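Local coordinates for protein mannan endo-1,6-alpha-mannosidase (Chaetomium thermophilum, PDB 6RY0) that probably hydrolyses alpha-1,6-mannosidic linkages as a family 76 glycosidase and takes part in transferring GPI-anchored glycoproteins into the fungal cell wall, at residues H172-W182 with Y193-F202; M106-Q117 with Q130-A140. One frame throughout, in Å; residues are numbered along the deposited sequence. Where two conformers were deposited one is given.

Contact 1: residues H172-W182 with Y193-F202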
# COMPACT_ATOMS: atom_id res chain seq x y z
N HIS A 172 -22.17 0.03 -0.58
CA HIS A 172 -22.42 -1.41 -0.61
C HIS A 172 -23.80 -1.67 -1.12
O HIS A 172 -24.72 -1.85 -0.34
CB HIS A 172 -22.24 -2.00 0.80
CG HIS A 172 -20.86 -1.79 1.31
ND1 HIS A 172 -19.85 -2.69 1.07
CD2 HIS A 172 -20.30 -0.73 1.93
CE1 HIS A 172 -18.72 -2.20 1.56
NE2 HIS A 172 -18.97 -1.00 2.07
N ASP A 173 -23.94 -1.77 -2.43
CA ASP A 173 -25.22 -2.03 -3.04
C ASP A 173 -25.35 -3.51 -3.44
O ASP A 173 -24.48 -4.32 -3.12
CB ASP A 173 -25.51 -1.02 -4.17
CG ASP A 173 -24.70 -1.22 -5.44
OD1 ASP A 173 -24.24 -2.33 -5.71
OD2 ASP A 173 -24.56 -0.23 -6.20
N GLY A 174 -26.45 -3.87 -4.08
CA GLY A 174 -26.73 -5.26 -4.35
C GLY A 174 -26.11 -5.78 -5.63
O GLY A 174 -26.17 -6.99 -5.87
N THR A 175 -25.51 -4.92 -6.44
CA THR A 175 -24.90 -5.41 -7.65
C THR A 175 -23.76 -6.36 -7.29
O THR A 175 -23.01 -6.11 -6.37
CB THR A 175 -24.45 -4.27 -8.57
OG1 THR A 175 -23.38 -3.52 -7.97
CG2 THR A 175 -25.61 -3.34 -8.89
N CYS A 176 -23.63 -7.46 -8.03
CA CYS A 176 -22.64 -8.47 -7.72
C CYS A 176 -22.75 -9.00 -6.29
O CYS A 176 -21.80 -9.53 -5.76
CB CYS A 176 -21.23 -8.01 -8.00
SG CYS A 176 -21.10 -7.30 -9.67
N ASN A 177 -23.93 -8.86 -5.70
CA ASN A 177 -24.19 -9.27 -4.31
C ASN A 177 -23.29 -8.55 -3.29
O ASN A 177 -23.12 -9.02 -2.18
CB ASN A 177 -24.08 -10.79 -4.12
CG ASN A 177 -24.99 -11.55 -5.05
OD1 ASN A 177 -26.08 -11.12 -5.37
ND2 ASN A 177 -24.54 -12.71 -5.48
N GLY A 178 -22.77 -7.39 -3.66
CA GLY A 178 -21.96 -6.59 -2.76
C GLY A 178 -20.64 -6.21 -3.36
O GLY A 178 -20.48 -6.20 -4.57
N GLY A 179 -19.70 -5.84 -2.50
CA GLY A 179 -18.39 -5.34 -2.90
C GLY A 179 -18.39 -3.84 -3.15
O GLY A 179 -19.39 -3.26 -3.55
N LEU A 180 -17.25 -3.22 -2.90
CA LEU A 180 -17.02 -1.85 -3.28
C LEU A 180 -16.78 -1.72 -4.77
O LEU A 180 -16.10 -2.52 -5.40
CB LEU A 180 -15.78 -1.29 -2.57
CG LEU A 180 -15.86 -1.09 -1.07
CD1 LEU A 180 -14.50 -0.70 -0.53
CD2 LEU A 180 -16.86 -0.03 -0.73
N ARG A 181 -17.31 -0.62 -5.30
CA ARG A 181 -16.92 -0.09 -6.59
C ARG A 181 -15.55 0.56 -6.50
O ARG A 181 -15.13 1.03 -5.45
CB ARG A 181 -17.97 0.90 -7.10
CG ARG A 181 -19.34 0.26 -7.30
CD ARG A 181 -20.42 1.32 -7.45
NE ARG A 181 -21.75 0.74 -7.60
CZ ARG A 181 -22.33 0.51 -8.78
NH1 ARG A 181 -21.67 0.73 -9.91
NH2 ARG A 181 -23.58 0.06 -8.82
N TRP A 182 -14.87 0.63 -7.63
CA TRP A 182 -13.58 1.28 -7.70
C TRP A 182 -13.66 2.73 -7.25
O TRP A 182 -12.84 3.18 -6.45
CB TRP A 182 -13.06 1.16 -9.12
CG TRP A 182 -11.72 1.69 -9.35
CD1 TRP A 182 -10.72 1.92 -8.44
CD2 TRP A 182 -11.18 2.00 -10.61
NE1 TRP A 182 -9.57 2.35 -9.08
CE2 TRP A 182 -9.84 2.44 -10.42
CE3 TRP A 182 -11.70 1.98 -11.90
CZ2 TRP A 182 -9.04 2.83 -11.47
CZ3 TRP A 182 -10.91 2.37 -12.93
CH2 TRP A 182 -9.59 2.80 -12.72
N TYR A 193 -16.92 -0.53 -12.24
CA TYR A 193 -15.93 -1.58 -12.07
C TYR A 193 -15.78 -1.88 -10.59
O TYR A 193 -15.37 -1.02 -9.81
CB TYR A 193 -14.60 -1.12 -12.67
CG TYR A 193 -13.52 -2.16 -12.84
CD1 TYR A 193 -13.76 -3.36 -13.49
CD2 TYR A 193 -12.20 -1.91 -12.44
CE1 TYR A 193 -12.74 -4.29 -13.70
CE2 TYR A 193 -11.19 -2.84 -12.65
CZ TYR A 193 -11.46 -4.02 -13.30
OH TYR A 193 -10.49 -4.97 -13.54
N LYS A 194 -16.12 -3.09 -10.18
CA LYS A 194 -15.88 -3.53 -8.81
C LYS A 194 -14.58 -4.31 -8.84
O LYS A 194 -14.50 -5.40 -9.40
CB LYS A 194 -17.03 -4.37 -8.27
CG LYS A 194 -18.28 -3.54 -7.96
CD LYS A 194 -19.37 -4.25 -7.21
CE LYS A 194 -20.35 -3.24 -6.68
NZ LYS A 194 -21.41 -3.84 -5.80
N ASN A 195 -13.53 -3.71 -8.29
CA ASN A 195 -12.23 -4.26 -8.45
C ASN A 195 -11.63 -4.76 -7.16
O ASN A 195 -12.05 -4.43 -6.05
CB ASN A 195 -11.30 -3.33 -9.19
CG ASN A 195 -11.09 -2.02 -8.52
OD1 ASN A 195 -11.66 -1.70 -7.47
ND2 ASN A 195 -10.22 -1.23 -9.12
N THR A 196 -10.63 -5.62 -7.31
CA THR A 196 -9.97 -6.18 -6.16
C THR A 196 -9.36 -5.13 -5.28
O THR A 196 -9.54 -5.19 -4.06
CB THR A 196 -8.95 -7.22 -6.60
OG1 THR A 196 -9.68 -8.21 -7.31
CG2 THR A 196 -8.23 -7.80 -5.41
N ILE A 197 -8.62 -4.18 -5.85
CA ILE A 197 -7.82 -3.32 -5.00
C ILE A 197 -8.69 -2.48 -4.05
O ILE A 197 -8.32 -2.29 -2.88
CB ILE A 197 -6.82 -2.46 -5.80
CG1 ILE A 197 -5.87 -1.72 -4.85
CG2 ILE A 197 -7.52 -1.50 -6.77
CD1 ILE A 197 -5.01 -2.58 -4.07
N ALA A 198 -9.82 -1.95 -4.50
CA ALA A 198 -10.67 -1.18 -3.60
C ALA A 198 -11.09 -2.03 -2.40
O ALA A 198 -11.07 -1.61 -1.24
CB ALA A 198 -11.94 -0.70 -4.35
N ASN A 199 -11.51 -3.25 -2.71
CA ASN A 199 -11.98 -4.17 -1.69
C ASN A 199 -10.84 -4.65 -0.80
O ASN A 199 -11.03 -4.81 0.40
CB ASN A 199 -12.74 -5.31 -2.39
CG ASN A 199 -14.07 -4.81 -2.86
OD1 ASN A 199 -14.99 -4.66 -2.04
ND2 ASN A 199 -14.19 -4.48 -4.15
N ALA A 200 -9.66 -4.88 -1.38
CA ALA A 200 -8.49 -5.28 -0.62
C ALA A 200 -8.06 -4.20 0.37
O ALA A 200 -7.66 -4.52 1.47
CB ALA A 200 -7.36 -5.64 -1.57
N CYS A 201 -8.11 -2.94 -0.05
CA CYS A 201 -7.77 -1.85 0.88
C CYS A 201 -8.74 -1.84 2.05
O CYS A 201 -8.33 -1.69 3.21
CB CYS A 201 -7.79 -0.50 0.16
SG CYS A 201 -6.47 -0.21 -1.04
N PHE A 202 -10.03 -1.95 1.77
CA PHE A 202 -11.03 -1.93 2.84
C PHE A 202 -10.88 -3.13 3.77
O PHE A 202 -10.96 -3.01 4.99
CB PHE A 202 -12.41 -1.81 2.20
CG PHE A 202 -13.56 -1.81 3.17
CD1 PHE A 202 -13.64 -0.91 4.22
CD2 PHE A 202 -14.61 -2.69 3.02
CE1 PHE A 202 -14.72 -0.88 5.08
CE2 PHE A 202 -15.69 -2.65 3.88
CZ PHE A 202 -15.74 -1.79 4.91
O HOH W 1 -21.60 -1.57 -4.06
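Lys194 reaches from the short strand 193-195 into residues 173-179, fixing a loop to the start of helix 196-213 in the (alpha/alpha)6 barrel of glycoside hydrolase family 76. The chain is extended beyond CG, which carries Lys194 NZ to Thr175 O (2.8 Å). Lys194 NZ also donates to Gly178 O at 2.8 Å, in both cases from above the carbonyl plane. With Gly179 O, Asp173 OD1 and a water added, five acceptors surround three protons, so some of these bonds must be shared. The salt bridge of Lys194 NZ with Asp173 OD1 measures 3.2 Å, and the same oxygen accepts from Thr175 N in an Asx turn. Arg181 holds the other oxygen, OD2, side-on through NE and NH2, with OD2 in the guanidinium plane.

Equally tight is the pairing of the Asn199 amide with the Leu180 backbone: OD1 accepts from Leu180 N at 2.8 Å (164°), and ND2 donates to Leu180 O at 3.0 Å, each bond on a lone pair. A further bond from ND2 to Asn195 O fixes the amide's rotation. Leu180 CD1 packs on Phe202 CB at 3.6 Å. Toward the partly exposed His172 end the fit relaxes: the rings of His172 and Phe202 meet obliquely, planes at 44°, while His172 NE2 bonds Gln166 O. At the far end, Asn195 ND2 sits over one indole face of Trp182, 3.3 Å from CD1.

Contact 2: residues M106-Q117 with Q130-A140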
# COMPACT_ATOMS: atom_id res chain seq x y z
N MET A 106 1.24 14.06 5.35
CA MET A 106 0.05 13.30 5.74
C MET A 106 -1.06 14.21 6.24
O MET A 106 -2.22 13.96 5.93
CB MET A 106 0.43 12.24 6.77
CG MET A 106 1.37 11.17 6.20
SD MET A 106 1.98 9.93 7.37
CE MET A 106 0.48 9.03 7.75
N LEU A 107 -0.74 15.21 7.04
CA LEU A 107 -1.78 16.06 7.60
C LEU A 107 -2.38 16.98 6.55
O LEU A 107 -3.54 17.37 6.67
CB LEU A 107 -1.22 16.88 8.74
CG LEU A 107 -0.92 16.08 10.01
CD1 LEU A 107 -0.25 16.96 11.05
CD2 LEU A 107 -2.18 15.45 10.59
N HIS A 108 -1.62 17.37 5.54
CA HIS A 108 -2.13 18.33 4.58
C HIS A 108 -3.25 17.76 3.74
O HIS A 108 -4.10 18.51 3.27
CB HIS A 108 -0.99 18.81 3.66
CG HIS A 108 -1.34 20.02 2.87
ND1 HIS A 108 -1.24 21.29 3.39
CD2 HIS A 108 -1.81 20.16 1.61
CE1 HIS A 108 -1.62 22.16 2.48
NE2 HIS A 108 -1.98 21.51 1.39
N GLN A 109 -3.27 16.44 3.56
CA GLN A 109 -4.15 15.79 2.59
C GLN A 109 -5.43 15.19 3.21
O GLN A 109 -6.18 14.52 2.51
CB GLN A 109 -3.38 14.73 1.82
CG GLN A 109 -2.27 15.34 0.94
CD GLN A 109 -2.81 16.27 -0.11
OE1 GLN A 109 -3.95 16.15 -0.54
NE2 GLN A 109 -1.98 17.21 -0.56
N VAL A 110 -5.70 15.48 4.50
CA VAL A 110 -6.78 14.79 5.20
C VAL A 110 -8.18 15.25 4.80
O VAL A 110 -9.14 14.54 5.04
CB VAL A 110 -6.65 14.93 6.72
CG1 VAL A 110 -5.33 14.30 7.20
CG2 VAL A 110 -6.79 16.39 7.20
N GLY A 111 -8.31 16.43 4.19
CA GLY A 111 -9.61 16.96 3.83
C GLY A 111 -10.29 17.63 5.01
O GLY A 111 -9.93 17.43 6.16
N PRO A 112 -11.34 18.40 4.74
CA PRO A 112 -12.04 19.14 5.78
C PRO A 112 -12.67 18.21 6.82
O PRO A 112 -12.90 18.64 7.95
CB PRO A 112 -13.08 19.97 4.98
CG PRO A 112 -13.26 19.22 3.71
CD PRO A 112 -11.88 18.73 3.40
N ASN A 113 -13.01 17.00 6.44
CA ASN A 113 -13.67 16.06 7.33
C ASN A 113 -12.73 15.00 7.87
O ASN A 113 -13.18 14.01 8.44
CB ASN A 113 -14.88 15.46 6.66
CG ASN A 113 -15.88 16.53 6.30
OD1 ASN A 113 -16.16 17.42 7.09
ND2 ASN A 113 -16.39 16.47 5.08
N ALA A 114 -11.43 15.19 7.71
CA ALA A 114 -10.44 14.30 8.33
C ALA A 114 -10.68 12.84 7.95
O ALA A 114 -10.65 11.94 8.78
CB ALA A 114 -10.36 14.49 9.84
N ASP A 115 -10.86 12.63 6.65
CA ASP A 115 -11.27 11.35 6.11
C ASP A 115 -10.55 11.02 4.81
O ASP A 115 -10.92 10.07 4.13
CB ASP A 115 -12.78 11.28 5.89
CG ASP A 115 -13.29 12.30 4.90
OD1 ASP A 115 -12.48 13.11 4.42
OD2 ASP A 115 -14.51 12.26 4.62
N TYR A 116 -9.50 11.78 4.46
CA TYR A 116 -8.79 11.60 3.20
C TYR A 116 -9.72 11.67 2.00
O TYR A 116 -9.51 10.98 0.99
CB TYR A 116 -7.87 10.36 3.22
CG TYR A 116 -6.64 10.61 4.04
CD1 TYR A 116 -5.71 11.54 3.63
CD2 TYR A 116 -6.38 9.93 5.22
CE1 TYR A 116 -4.58 11.82 4.38
CE2 TYR A 116 -5.23 10.19 5.98
CZ TYR A 116 -4.36 11.15 5.56
OH TYR A 116 -3.25 11.40 6.33
N GLN A 117 -10.71 12.58 2.05
CA GLN A 117 -11.52 12.92 0.90
C GLN A 117 -11.49 14.41 0.60
O GLN A 117 -12.52 15.07 0.52
CB GLN A 117 -12.97 12.45 1.08
CG GLN A 117 -13.02 10.95 1.39
CD GLN A 117 -14.41 10.40 1.29
OE1 GLN A 117 -14.77 9.82 0.26
NE2 GLN A 117 -15.21 10.57 2.33
N GLN A 130 -8.20 6.60 -1.66
CA GLN A 130 -8.49 6.95 -0.27
C GLN A 130 -7.92 5.88 0.67
O GLN A 130 -7.34 6.20 1.72
CB GLN A 130 -10.01 7.07 -0.09
CG GLN A 130 -10.40 7.52 1.28
CD GLN A 130 -11.84 7.24 1.64
OE1 GLN A 130 -12.49 6.37 1.05
NE2 GLN A 130 -12.35 7.95 2.65
N GLY A 131 -8.07 4.63 0.29
CA GLY A 131 -7.59 3.53 1.08
C GLY A 131 -6.11 3.57 1.32
O GLY A 131 -5.69 3.28 2.44
N PHE A 132 -5.32 3.90 0.31
CA PHE A 132 -3.87 3.95 0.52
C PHE A 132 -3.48 5.01 1.54
O PHE A 132 -2.57 4.78 2.34
CB PHE A 132 -3.12 4.14 -0.80
CG PHE A 132 -2.74 2.86 -1.43
CD1 PHE A 132 -1.55 2.26 -1.13
CD2 PHE A 132 -3.59 2.21 -2.32
CE1 PHE A 132 -1.19 1.03 -1.69
CE2 PHE A 132 -3.24 0.99 -2.86
CZ PHE A 132 -2.03 0.42 -2.52
N TRP A 133 -4.14 6.17 1.53
CA TRP A 133 -3.90 7.16 2.57
C TRP A 133 -4.31 6.64 3.93
O TRP A 133 -3.60 6.81 4.91
CB TRP A 133 -4.62 8.47 2.25
CG TRP A 133 -3.96 9.28 1.17
CD1 TRP A 133 -4.27 9.32 -0.14
CD2 TRP A 133 -2.86 10.18 1.36
NE1 TRP A 133 -3.42 10.21 -0.79
CE2 TRP A 133 -2.56 10.76 0.12
CE3 TRP A 133 -2.10 10.54 2.47
CZ2 TRP A 133 -1.52 11.69 -0.03
CZ3 TRP A 133 -1.08 11.47 2.31
CH2 TRP A 133 -0.80 12.03 1.08
N GLY A 134 -5.47 5.99 4.02
CA GLY A 134 -5.89 5.39 5.27
C GLY A 134 -4.91 4.35 5.78
O GLY A 134 -4.66 4.28 6.99
N MET A 135 -4.37 3.55 4.87
CA MET A 135 -3.37 2.55 5.24
C MET A 135 -2.09 3.18 5.77
O MET A 135 -1.47 2.65 6.69
CB MET A 135 -3.12 1.64 4.05
CG MET A 135 -4.29 0.69 3.81
SD MET A 135 -4.38 0.08 2.11
CE MET A 135 -2.79 -0.71 2.01
N SER A 136 -1.67 4.31 5.18
CA SER A 136 -0.50 5.00 5.72
C SER A 136 -0.77 5.55 7.13
O SER A 136 0.12 5.50 7.97
CB SER A 136 -0.08 6.11 4.77
OG SER A 136 0.46 5.52 3.61
N ALA A 137 -1.98 6.03 7.39
CA ALA A 137 -2.32 6.47 8.74
C ALA A 137 -2.36 5.28 9.71
O ALA A 137 -1.87 5.37 10.84
CB ALA A 137 -3.67 7.19 8.73
N MET A 138 -2.92 4.16 9.27
CA MET A 138 -2.93 2.94 10.08
C MET A 138 -1.51 2.52 10.43
O MET A 138 -1.21 2.17 11.57
CB MET A 138 -3.66 1.83 9.33
CG MET A 138 -3.94 0.58 10.12
SD MET A 138 -5.13 0.77 11.45
CE MET A 138 -4.11 0.65 12.91
N LEU A 139 -0.62 2.58 9.44
CA LEU A 139 0.79 2.21 9.62
C LEU A 139 1.45 3.16 10.63
O LEU A 139 2.24 2.72 11.46
CB LEU A 139 1.51 2.29 8.26
CG LEU A 139 2.94 1.78 8.30
CD1 LEU A 139 3.01 0.28 8.61
CD2 LEU A 139 3.60 2.07 6.96
N ALA A 140 1.13 4.45 10.56
CA ALA A 140 1.67 5.39 11.53
C ALA A 140 1.25 5.02 12.94
O ALA A 140 2.06 5.06 13.86
CB ALA A 140 1.25 6.81 11.14
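Gln130 meets Asp115 where helix 127-142 packs against the loop that follows helix 99-108, a buried helix-to-loop interface in the helical barrel. Its CG lies anti to the backbone N (chi1 -176°) and the chain runs out extended, bringing Gln130 NE2 within 3.0 Å of Asp115 O. This hydrogen bond is nearly straight (172°) and lies in the amide plane. NE2 also bonds Thr165, and OE1 bonds Arg171 and Gln166, so both ends of the amide are held. Gln117 CG packs against Gln130 NE2 at 3.3 Å.

One turn on, Trp133 CB sits over a face of the Tyr116 ring, 3.6 Å from its centroid, in a CH-pi contact. The phenol and the five-membered ring of Trp133 are tilted by 21° with centroids 5.0 Å apart, so they hardly overlap; Tyr116 CE1 meets Trp133 CE3 at 3.4 Å. Gln109 CB covers the six-membered ring of Trp133, 4.0 Å from the centroid and on the same side of the indole plane as Tyr116 CE1.

Beyond Trp133, Ala137 CB touches Tyr116 CE2 at 4.4 Å. Tyr116 OH donates to Met106 O (2.8 Å), tying the phenol back to its own segment, whereas Tyr116 O is buried without a partner. The chemistry is therefore mainly aromatic and apolar, and the single cross-segment hydrogen bond is one of several that fix the Gln130 amide.

Contact 2 lies wholly in the core, whereas contact 1 is partly buried and reaches the surface at residues 172-176, where Cys176 forms a disulfide with Cys252. The chemistry follows this placing: charges and backbone oxygens dominate contact 1, and ring faces and methyl groups contact 2. Both involve a helix of the barrel, 196-213 and 127-142, and these two pack on each other. Cys201 SG lies 3.9 Å from Phe132 CE2, and Ile197 CD1 approaches the same atom. In sequence the two contacts follow one another, 106-140 and then 172-202. Gln130 adjoins Asp129, a ligand of a second calcium ion that is not bound in this chain; the Trp182 side chain approaches that of Asp129 across the fold, to about 5 Å.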